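Local coordinates for GTP-binding protein (Pyrococcus horikoshii, PDB 1WXQ) that probably binds GTP and may hydrolyse nucleotide, as an Obg-type GTPase with a TGS domain, although its cellular role is not established, at residues Pro57-Gln60 and Asn61-Tyr64; Asp130-Phe133 and Leu134-Glu137; Asn178-Asp181 and Val182-Met186; Gln231-Arg234 and Leu235-Glu239. All blocks are in the same frame, centred on the assembly; numbering follows the deposited sequence.

Contact 1. Residues Pro57-Gln60 and Asn61-Tyr64; sequences PNPQ and NYEY
The hydroxyl of Tyr-62 sits 3.8 Å from Pro-57 CB and bonds beyond the turn, to the backbone oxygen of Leu-339. Pro-59 CB lies over one face of the Tyr-62 ring, toward its rim, as a CH-pi contact; the model brings these carbons too close, so only the arrangement is meaningful. A chi1 of 68°, which sets CG between the backbone N and the carbonyl carbon, folds the Tyr-62 ring back over the preceding residues.

Tyr-64 makes the second proline-aromatic pair. Pro-57 CG stands above the middle of its ring, 3.8 Å from the centroid and 11° off the ring normal, while Pro-57 CD reaches Tyr-64 CD1 at 3.5 Å. The two side chains cross at nearly a right angle. Tyr-64 is also held edge-to-face by His-48, and its OH makes a weak bond to the oxygen of Cys-50.

Between them the chain reverses, the run from Pro-57 to Gln-60 heading 148° away from that of Asn-61 to Tyr-64, in the loop that leads from strand 39-47 to strand 64-65. Asn-58 and Gln-60 pair by backbone with Val-338 and Pro-340, residues assigned to the TGS domain. With no hydrogen bond joining its two halves, the turn probably depends on proline-to-ring packing within and on polar bonds to the TGS region without.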
loop_
_atom_site.group_PDB
_atom_site.type_symbol
_atom_site.label_atom_id
_atom_site.label_comp_id
_atom_site.label_asym_id
_atom_site.label_seq_id
_atom_site.Cartn_x
_atom_site.Cartn_y
_atom_site.Cartn_z
ATOM N N PRO A 57 -5.441 -0.985 -26.733
ATOM C CA PRO A 57 -5.181 -2.185 -25.946
ATOM C C PRO A 57 -6.494 -2.920 -25.607
ATOM O O PRO A 57 -7.528 -2.304 -25.430
ATOM C CB PRO A 57 -4.492 -1.736 -24.652
ATOM C CG PRO A 57 -4.547 -0.208 -24.574
ATOM C CD PRO A 57 -5.481 0.152 -25.829
ATOM N N ASN A 58 -6.453 -4.262 -25.533
ATOM C CA ASN A 58 -7.652 -4.968 -25.065
ATOM C C ASN A 58 -7.469 -5.493 -23.642
ATOM O O ASN A 58 -7.142 -6.647 -23.396
ATOM C CB ASN A 58 -7.981 -6.135 -26.006
ATOM C CG ASN A 58 -7.365 -5.944 -27.371
ATOM O OD1 ASN A 58 -6.475 -6.679 -27.785
ATOM N ND2 ASN A 58 -7.950 -5.004 -28.138
ATOM N N PRO A 59 -7.660 -4.624 -22.639
ATOM C CA PRO A 59 -7.495 -4.938 -21.217
ATOM C C PRO A 59 -8.444 -5.984 -20.654
ATOM O O PRO A 59 -9.606 -6.057 -21.048
ATOM C CB PRO A 59 -7.680 -3.579 -20.551
ATOM C CG PRO A 59 -8.706 -2.944 -21.422
ATOM C CD PRO A 59 -8.169 -3.252 -22.803
ATOM N N GLN A 60 -7.937 -6.781 -19.718
ATOM C CA GLN A 60 -8.729 -7.825 -19.088
ATOM C C GLN A 60 -8.682 -7.734 -17.565
ATOM O O GLN A 60 -9.727 -7.766 -16.907
ATOM C CB GLN A 60 -8.251 -9.202 -19.553
ATOM C CG GLN A 60 -8.140 -9.323 -21.068
ATOM C CD GLN A 60 -8.171 -10.765 -21.553
ATOM O OE1 GLN A 60 -8.043 -11.030 -22.755
ATOM N NE2 GLN A 60 -8.347 -11.704 -20.622
ATOM N N ASN A 61 -7.484 -7.612 -16.994
ATOM C CA ASN A 61 -7.486 -7.531 -15.539
ATOM C C ASN A 61 -7.569 -6.079 -15.065
ATOM O O ASN A 61 -7.784 -5.783 -13.897
ATOM C CB ASN A 61 -6.236 -8.243 -15.020
ATOM C CG ASN A 61 -5.015 -7.706 -15.722
ATOM O OD1 ASN A 61 -5.076 -6.739 -16.477
ATOM N ND2 ASN A 61 -3.873 -8.371 -15.471
ATOM N N TYR A 62 -7.352 -5.154 -16.019
ATOM C CA TYR A 62 -7.402 -3.739 -15.671
ATOM C C TYR A 62 -8.340 -2.928 -16.568
ATOM O O TYR A 62 -9.381 -3.390 -17.015
ATOM C CB TYR A 62 -5.973 -3.210 -15.790
ATOM C CG TYR A 62 -5.549 -3.217 -17.216
ATOM C CD1 TYR A 62 -5.368 -4.428 -17.880
ATOM C CD2 TYR A 62 -5.284 -2.020 -17.880
ATOM C CE1 TYR A 62 -4.932 -4.443 -19.197
ATOM C CE2 TYR A 62 -4.837 -2.034 -19.193
ATOM C CZ TYR A 62 -4.657 -3.239 -19.848
ATOM O OH TYR A 62 -4.227 -3.261 -21.159
ATOM N N GLU A 63 -7.953 -1.659 -16.793
ATOM C CA GLU A 63 -8.783 -0.787 -17.618
ATOM C C GLU A 63 -7.975 0.381 -18.191
ATOM O O GLU A 63 -7.207 1.036 -17.498
ATOM C CB GLU A 63 -9.927 -0.256 -16.751
ATOM C CG GLU A 63 -10.630 0.949 -17.379
ATOM C CD GLU A 63 -11.606 1.536 -16.384
ATOM O OE1 GLU A 63 -12.037 0.819 -15.493
ATOM O OE2 GLU A 63 -11.936 2.714 -16.514
ATOM N N TYR A 64 -8.246 0.600 -19.477
ATOM C CA TYR A 64 -7.616 1.697 -20.209
ATOM C C TYR A 64 -8.440 2.953 -19.995
ATOM O O TYR A 64 -9.648 2.874 -19.763
ATOM C CB TYR A 64 -7.549 1.402 -21.709
ATOM C CG TYR A 64 -6.580 2.298 -22.455
ATOM C CD1 TYR A 64 -6.825 2.685 -23.771
ATOM C CD2 TYR A 64 -5.402 2.739 -21.849
ATOM C CE1 TYR A 64 -5.918 3.492 -24.465
ATOM C CE2 TYR A 64 -4.491 3.540 -22.531
ATOM C CZ TYR A 64 -4.755 3.915 -23.837
ATOM O OH TYR A 64 -3.862 4.716 -24.512
#

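Contact 2. Residues Asp130-Phe133 and Leu134-Glu137; sequences DIEF and LERE
Glu-132 and Arg-136, one turn apart on helix 127-147, form a salt bridge in which OE2 of Glu-132 lies 2.6 Å from NE of Arg-136. The N-H...O angle of 116° marks that bond as weak. The carboxylate and guanidinium planes stand 87° apart, with Glu-132 OE1 over one face of the guanidinium instead of beside it in a flat pair. An extended chain from CG to NE carries the guanidinium back along the helix surface, and a bend at chi2 of Glu-132 brings the acid to it.

Phe-133 and Glu-137 make the neighbouring pair. Glu-137 CG rests over one face of the ring, 4.1 Å from the centroid, as a CH-pi contact; bent at chi2, Glu-137 also holds its carboxylate only 15° from the plane of the ring.

Further round the helix the polar ends turn inward. Glu-135 is gripped by Arg-242, Arg-211 and the hydroxyl of Tyr-244, while Asp-130 forms a salt bridge with Lys-8. Leu-134 packs on Met-217 of strand 217-222, fastening the helix to the central sheet of the GTPase domain. OE2 of Glu-132 and OE1 of Glu-135 lie 5.2 Å apart, and their mutual repulsion is probably eased by the arginines beside them, which would favour the ionised form of both acids.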
loop_
_atom_site.group_PDB
_atom_site.type_symbol
_atom_site.label_atom_id
_atom_site.label_comp_id
_atom_site.label_asym_id
_atom_site.label_seq_id
_atom_site.Cartn_x
_atom_site.Cartn_y
_atom_site.Cartn_z
ATOM N N ASP A 130 -2.809 11.477 17.189
ATOM C CA ASP A 130 -3.675 10.351 16.841
ATOM C C ASP A 130 -2.847 9.401 16.013
ATOM O O ASP A 130 -3.139 8.213 15.944
ATOM C CB ASP A 130 -4.867 10.786 15.986
ATOM C CG ASP A 130 -5.896 11.588 16.761
ATOM O OD1 ASP A 130 -6.442 11.065 17.756
ATOM O OD2 ASP A 130 -6.167 12.744 16.362
ATOM N N ILE A 131 -1.821 9.938 15.360
ATOM C CA ILE A 131 -0.953 9.124 14.517
ATOM C C ILE A 131 -0.175 8.216 15.439
ATOM O O ILE A 131 -0.066 7.009 15.210
ATOM C CB ILE A 131 0.029 10.003 13.714
ATOM C CG1 ILE A 131 -0.758 10.951 12.815
ATOM C CG2 ILE A 131 0.950 9.148 12.867
ATOM C CD1 ILE A 131 0.119 11.793 11.925
ATOM N N GLU A 132 0.358 8.808 16.496
ATOM C CA GLU A 132 1.116 8.045 17.460
ATOM C C GLU A 132 0.201 7.036 18.158
ATOM O O GLU A 132 0.614 5.908 18.425
ATOM C CB GLU A 132 1.760 8.974 18.481
ATOM C CG GLU A 132 3.224 8.691 18.672
ATOM C CD GLU A 132 3.602 8.606 20.123
ATOM O OE1 GLU A 132 3.399 9.613 20.849
ATOM O OE2 GLU A 132 4.098 7.528 20.531
ATOM N N PHE A 133 -1.039 7.431 18.435
ATOM C CA PHE A 133 -1.976 6.525 19.085
ATOM C C PHE A 133 -2.057 5.232 18.295
ATOM O O PHE A 133 -1.738 4.162 18.815
ATOM C CB PHE A 133 -3.384 7.129 19.182
ATOM C CG PHE A 133 -4.408 6.182 19.773
ATOM C CD1 PHE A 133 -4.514 6.012 21.148
ATOM C CD2 PHE A 133 -5.230 5.422 18.946
ATOM C CE1 PHE A 133 -5.426 5.094 21.702
ATOM C CE2 PHE A 133 -6.147 4.497 19.488
ATOM C CZ PHE A 133 -6.241 4.335 20.874
ATOM N N LEU A 134 -2.489 5.339 17.041
ATOM C CA LEU A 134 -2.617 4.177 16.149
ATOM C C LEU A 134 -1.327 3.342 16.164
ATOM O O LEU A 134 -1.344 2.115 16.279
ATOM C CB LEU A 134 -2.887 4.652 14.718
ATOM C CG LEU A 134 -3.821 3.812 13.842
ATOM C CD1 LEU A 134 -3.445 4.046 12.390
ATOM C CD2 LEU A 134 -3.713 2.332 14.171
ATOM N N GLU A 135 -0.212 4.044 16.042
ATOM C CA GLU A 135 1.116 3.463 16.031
ATOM C C GLU A 135 1.340 2.443 17.168
ATOM O O GLU A 135 1.649 1.277 16.924
ATOM C CB GLU A 135 2.118 4.618 16.127
ATOM C CG GLU A 135 3.515 4.317 15.655
ATOM C CD GLU A 135 4.139 5.507 14.954
ATOM O OE1 GLU A 135 3.879 6.649 15.386
ATOM O OE2 GLU A 135 4.895 5.303 13.977
ATOM N N ARG A 136 1.185 2.899 18.408
ATOM C CA ARG A 136 1.360 2.053 19.586
ATOM C C ARG A 136 0.389 0.879 19.668
ATOM O O ARG A 136 0.754 -0.186 20.154
ATOM C CB ARG A 136 1.220 2.892 20.848
ATOM C CG ARG A 136 2.123 4.077 20.878
ATOM C CD ARG A 136 1.652 5.032 21.927
ATOM N NE ARG A 136 2.632 6.084 22.167
ATOM C CZ ARG A 136 2.406 7.146 22.927
ATOM N NH1 ARG A 136 1.224 7.303 23.512
ATOM N NH2 ARG A 136 3.370 8.036 23.118
ATOM N N GLU A 137 -0.847 1.062 19.219
ATOM C CA GLU A 137 -1.796 -0.041 19.271
ATOM C C GLU A 137 -1.353 -1.197 18.371
ATOM O O GLU A 137 -1.494 -2.372 18.733
ATOM C CB GLU A 137 -3.198 0.430 18.872
ATOM C CG GLU A 137 -3.833 1.425 19.854
ATOM C CD GLU A 137 -4.010 0.846 21.257
ATOM O OE1 GLU A 137 -4.639 -0.226 21.389
ATOM O OE2 GLU A 137 -3.526 1.466 22.229
#

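Contact 3. Residues Asn178-Asp181 and Val182-Met186; sequences NEND and VWEAM
The amide of Asn-180 and the carboxylate of Glu-184 lean against each other one helical turn apart, their planes 57° from parallel. Glu-184 OE2 lies 3.6 Å from Asn-180 OD1 and 3.9 Å from Asn-180 ND2, so the two flat ends touch obliquely without a hydrogen bond. Glu-184 reaches this place with CG anti to its carbonyl carbon (chi1 -60°) and an extended chain, which draws its methylene along the backbone oxygen of Asn-180. The indole of Trp-183 turns from this pair toward the ring of His-187, whose plane is inclined to it by about 25°.

At the helix start another carboxylate does more. Asp-181 OD2 accepts the backbone N of Asn-178 at 2.8 Å, the donor coming from above the carboxylate plane. Asn-178 occupies the N-cap position but its side chain makes no capping bond, so only one half of a capping box is present. The negative charge of Asp-181 near the helix N terminus would probably interact favourably with the helix dipole. OE1 of Glu-184, 4.5 Å from Asp-181 OD1, adds a like charge on this exposed side.

Val-182 CG2 lies 3.3 Å from the backbone oxygen of Asn-178, and its side chain packs on Val-177. Helix 179-188 is thus wedged between two others: Glu-179 and Trp-183 rest on Glu-165 of helix 164-171, while Asp-181 meets Val-213 and Ala-185 meets Phe-206 and Glu-209 of helix 200-214. Met-186, a selenomethionine here, touches Leu-164 and Phe-206, bridging both.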
loop_
_atom_site.group_PDB
_atom_site.type_symbol
_atom_site.label_atom_id
_atom_site.label_comp_id
_atom_site.label_asym_id
_atom_site.label_seq_id
_atom_site.Cartn_x
_atom_site.Cartn_y
_atom_site.Cartn_z
ATOM N N ASN A 178 6.907 -12.491 6.321
ATOM C CA ASN A 178 7.800 -13.324 5.578
ATOM C C ASN A 178 8.822 -13.844 6.546
ATOM O O ASN A 178 9.248 -13.159 7.466
ATOM C CB ASN A 178 8.480 -12.466 4.510
ATOM C CG ASN A 178 8.014 -12.903 3.145
ATOM O OD1 ASN A 178 8.540 -13.838 2.548
ATOM N ND2 ASN A 178 6.988 -12.195 2.643
ATOM N N GLU A 179 9.451 -14.949 6.201
ATOM C CA GLU A 179 10.596 -15.401 6.917
ATOM C C GLU A 179 11.719 -14.429 6.564
ATOM O O GLU A 179 12.699 -14.358 7.290
ATOM C CB GLU A 179 10.999 -16.793 6.470
ATOM C CG GLU A 179 12.198 -17.286 7.248
ATOM C CD GLU A 179 12.623 -18.687 6.855
ATOM O OE1 GLU A 179 11.744 -19.584 6.769
ATOM O OE2 GLU A 179 13.841 -18.889 6.643
ATOM N N ASN A 180 11.601 -13.704 5.448
ATOM C CA ASN A 180 12.643 -12.746 5.069
ATOM C C ASN A 180 12.505 -11.483 5.899
ATOM O O ASN A 180 13.505 -10.872 6.264
ATOM C CB ASN A 180 12.569 -12.382 3.580
ATOM C CG ASN A 180 13.463 -11.198 3.221
ATOM O OD1 ASN A 180 12.984 -10.151 2.769
ATOM N ND2 ASN A 180 14.765 -11.358 3.425
ATOM N N ASP A 181 11.265 -11.098 6.200
ATOM C CA ASP A 181 11.030 -9.892 6.996
ATOM C C ASP A 181 11.616 -10.131 8.383
ATOM O O ASP A 181 12.254 -9.252 8.966
ATOM C CB ASP A 181 9.527 -9.578 7.117
ATOM C CG ASP A 181 8.846 -9.382 5.769
ATOM O OD1 ASP A 181 9.440 -8.748 4.875
ATOM O OD2 ASP A 181 7.701 -9.851 5.600
ATOM N N VAL A 182 11.398 -11.337 8.896
ATOM C CA VAL A 182 11.899 -11.717 10.206
ATOM C C VAL A 182 13.420 -11.704 10.195
ATOM O O VAL A 182 14.055 -11.170 11.104
ATOM C CB VAL A 182 11.430 -13.133 10.601
ATOM C CG1 VAL A 182 12.058 -13.534 11.903
ATOM C CG2 VAL A 182 9.908 -13.181 10.698
ATOM N N TRP A 183 14.008 -12.286 9.158
ATOM C CA TRP A 183 15.459 -12.332 9.060
ATOM C C TRP A 183 16.091 -10.935 9.135
ATOM O O TRP A 183 17.048 -10.708 9.867
ATOM C CB TRP A 183 15.883 -13.015 7.744
ATOM C CG TRP A 183 17.334 -13.300 7.727
ATOM C CD1 TRP A 183 17.956 -14.401 8.241
ATOM C CD2 TRP A 183 18.372 -12.402 7.332
ATOM N NE1 TRP A 183 19.322 -14.240 8.207
ATOM C CE2 TRP A 183 19.605 -13.018 7.652
ATOM C CE3 TRP A 183 18.383 -11.129 6.745
ATOM C CZ2 TRP A 183 20.835 -12.406 7.409
ATOM C CZ3 TRP A 183 19.609 -10.519 6.504
ATOM C CH2 TRP A 183 20.818 -11.161 6.837
ATOM N N GLU A 184 15.553 -10.005 8.362
ATOM C CA GLU A 184 16.059 -8.640 8.310
ATOM C C GLU A 184 15.888 -7.886 9.607
ATOM O O GLU A 184 16.812 -7.226 10.066
ATOM C CB GLU A 184 15.355 -7.845 7.211
ATOM C CG GLU A 184 15.518 -8.406 5.822
ATOM C CD GLU A 184 14.716 -7.621 4.808
ATOM O OE1 GLU A 184 13.599 -7.187 5.175
ATOM O OE2 GLU A 184 15.182 -7.449 3.654
ATOM N N ALA A 185 14.697 -7.961 10.184
ATOM C CA ALA A 185 14.426 -7.250 11.422
ATOM C C ALA A 185 15.446 -7.667 12.468
ATOM O O ALA A 185 16.101 -6.828 13.092
ATOM C CB ALA A 185 13.019 -7.560 11.894
HETATM N N MSE A 186 15.588 -8.974 12.641
HETATM C CA MSE A 186 16.531 -9.502 13.608
HETATM C C MSE A 186 17.934 -9.006 13.312
HETATM O O MSE A 186 18.646 -8.525 14.203
HETATM C CB MSE A 186 16.525 -11.022 13.568
HETATM C CG MSE A 186 15.288 -11.647 14.137
HETATM SE SE MSE A 186 15.507 -13.554 14.163
HETATM C CE MSE A 186 17.315 -13.642 14.840
#

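Contact 4. Residues Gln231-Arg234 and Leu235-Glu239; sequences QIKR and LVREE
Ile-232 and Val-236 lie side by side and point the same way from helix 229-241, the helix of a beta-alpha-beta crossover between strands 217-222 and 245-249 in the P-loop GTPase fold. Their CG2 methyls approach to 4.1 Å, an ordinary apolar contact across one helical turn. Val-236 continues onto Val-246 and Ile-232 onto Pro-248, both in strand 245-249, so this pair belongs to the helix face turned to the sheet. Ile-232 also touches Ala-224, part of an NKxD-type sequence that recognises guanine in other GTPases.

On the exposed side the arrangement is different. Lys-233 and Arg-237 run out together, with Lys-233 CG 4.3 Å from Arg-237 CG. Lys-233 CD lies over one face of the Arg-237 guanidinium. A chain bent at chi2 (-80°) turns that guanidinium back beside the lysine. The aliphatic stem does the packing while the charges stay separate, with Lys-233 NZ 5.7 Å from Arg-237 NH2; some repulsion probably remains, moderated by solvent.

Arg-234 bends at chi3 and folds its guanidinium back over the preceding turn, where one face covers Gln-231 CA, 4.1 Å from the plane. Leu-235, on a different face of the helix, meets Val-128 of helix 127-147, as does Glu-238. The Glu-238 chain, extended beyond CG, runs outward instead of curling toward the arginine one turn before it, and the opposite charges remain apart, Glu-238 OE1 standing 5.7 Å from Arg-234 NE.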
loop_
_atom_site.group_PDB
_atom_site.type_symbol
_atom_site.label_atom_id
_atom_site.label_comp_id
_atom_site.label_asym_id
_atom_site.label_seq_id
_atom_site.Cartn_x
_atom_site.Cartn_y
_atom_site.Cartn_z
ATOM N N GLN A 231 -1.347 24.906 8.922
ATOM C CA GLN A 231 -1.714 23.707 9.663
ATOM C C GLN A 231 -1.245 22.441 8.945
ATOM O O GLN A 231 -0.715 21.516 9.545
ATOM C CB GLN A 231 -3.236 23.686 9.815
ATOM C CG GLN A 231 -3.688 24.068 11.224
ATOM C CD GLN A 231 -5.147 24.460 11.194
ATOM O OE1 GLN A 231 -5.714 24.830 10.179
ATOM N NE2 GLN A 231 -5.757 24.376 12.393
ATOM N N ILE A 232 -1.506 22.418 7.625
ATOM C CA ILE A 232 -1.137 21.250 6.834
ATOM C C ILE A 232 0.379 21.043 6.799
ATOM O O ILE A 232 0.893 19.983 7.130
ATOM C CB ILE A 232 -1.670 21.449 5.415
ATOM C CG1 ILE A 232 -3.199 21.388 5.412
ATOM C CG2 ILE A 232 -1.153 20.324 4.499
ATOM C CD1 ILE A 232 -3.798 21.873 4.091
ATOM N N LYS A 233 1.086 22.092 6.369
ATOM C CA LYS A 233 2.544 22.075 6.243
ATOM C C LYS A 233 3.210 21.689 7.555
ATOM O O LYS A 233 4.288 21.106 7.566
ATOM C CB LYS A 233 3.064 23.448 5.792
ATOM C CG LYS A 233 4.577 23.495 5.597
ATOM C CD LYS A 233 5.125 24.899 5.284
ATOM C CE LYS A 233 5.123 25.222 3.795
ATOM N NZ LYS A 233 3.749 25.384 3.216
ATOM N N ARG A 234 2.562 21.996 8.667
ATOM C CA ARG A 234 3.170 21.718 9.959
ATOM C C ARG A 234 3.155 20.221 10.260
ATOM O O ARG A 234 4.115 19.642 10.753
ATOM C CB ARG A 234 2.374 22.472 11.022
ATOM C CG ARG A 234 2.990 22.344 12.413
ATOM C CD ARG A 234 2.226 23.171 13.453
ATOM N NE ARG A 234 0.825 22.740 13.524
ATOM C CZ ARG A 234 -0.101 23.698 13.713
ATOM N NH1 ARG A 234 0.269 24.963 13.810
ATOM N NH2 ARG A 234 -1.393 23.372 13.784
ATOM N N LEU A 235 1.990 19.605 9.980
ATOM C CA LEU A 235 1.855 18.175 10.221
ATOM C C LEU A 235 2.686 17.361 9.230
ATOM O O LEU A 235 3.287 16.349 9.568
ATOM C CB LEU A 235 0.376 17.807 10.088
ATOM C CG LEU A 235 0.146 16.294 10.094
ATOM C CD1 LEU A 235 0.348 15.679 11.480
ATOM C CD2 LEU A 235 -1.266 15.906 9.655
ATOM N N VAL A 236 2.695 17.821 7.963
ATOM C CA VAL A 236 3.550 17.156 6.981
ATOM C C VAL A 236 5.013 17.141 7.435
ATOM O O VAL A 236 5.665 16.108 7.477
ATOM C CB VAL A 236 3.434 17.901 5.649
ATOM C CG1 VAL A 236 4.382 17.281 4.623
ATOM C CG2 VAL A 236 2.012 17.824 5.129
ATOM N N ARG A 237 5.515 18.310 7.810
ATOM C CA ARG A 237 6.893 18.436 8.277
ATOM C C ARG A 237 7.226 17.557 9.469
ATOM O O ARG A 237 8.195 16.802 9.437
ATOM C CB ARG A 237 7.199 19.890 8.644
ATOM C CG ARG A 237 7.399 20.811 7.462
ATOM C CD ARG A 237 8.787 20.693 6.858
ATOM N NE ARG A 237 9.066 21.866 6.033
ATOM C CZ ARG A 237 8.646 22.018 4.781
ATOM N NH1 ARG A 237 7.934 21.060 4.193
ATOM N NH2 ARG A 237 8.910 23.139 4.128
ATOM N N GLU A 238 6.426 17.673 10.520
ATOM C CA GLU A 238 6.646 16.916 11.742
ATOM C C GLU A 238 6.686 15.412 11.462
ATOM O O GLU A 238 7.643 14.724 11.821
ATOM C CB GLU A 238 5.534 17.249 12.747
ATOM C CG GLU A 238 5.813 16.862 14.187
ATOM C CD GLU A 238 4.641 17.196 15.114
ATOM O OE1 GLU A 238 4.053 18.300 14.992
ATOM O OE2 GLU A 238 4.307 16.357 15.977
ATOM N N GLU A 239 5.655 14.912 10.793
ATOM C CA GLU A 239 5.562 13.495 10.488
ATOM C C GLU A 239 6.494 12.947 9.408
ATOM O O GLU A 239 6.856 11.775 9.453
ATOM C CB GLU A 239 4.110 13.135 10.150
ATOM C CG GLU A 239 3.183 13.148 11.356
ATOM C CD GLU A 239 3.750 12.358 12.529
ATOM O OE1 GLU A 239 4.367 11.296 12.294
ATOM O OE2 GLU A 239 3.577 12.792 13.691
#

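In the fold
From the N terminus the four contacts follow in series, none enclosing or crossing another, and each closes no more than its own turn of chain. Contact 1, at 57-64, lies in the loop before strand 64-65 and faces the TGS region, on the opposite side of the chain's centre from contacts 2 and 4. Contact 2 occupies helix 127-147, contact 3 begins helix 179-188, between helices 164-171 and 200-214, and contact 4 lies on helix 229-241, which packs on strand 245-249 of the GTPase sheet. Contacts 2 and 4 alone touch: Ile-131 CD1 meets Leu-235 CD1 at 3.9 Å and also packs on Glu-239, joining two neighbouring helices. Their centres are about 17 Å apart.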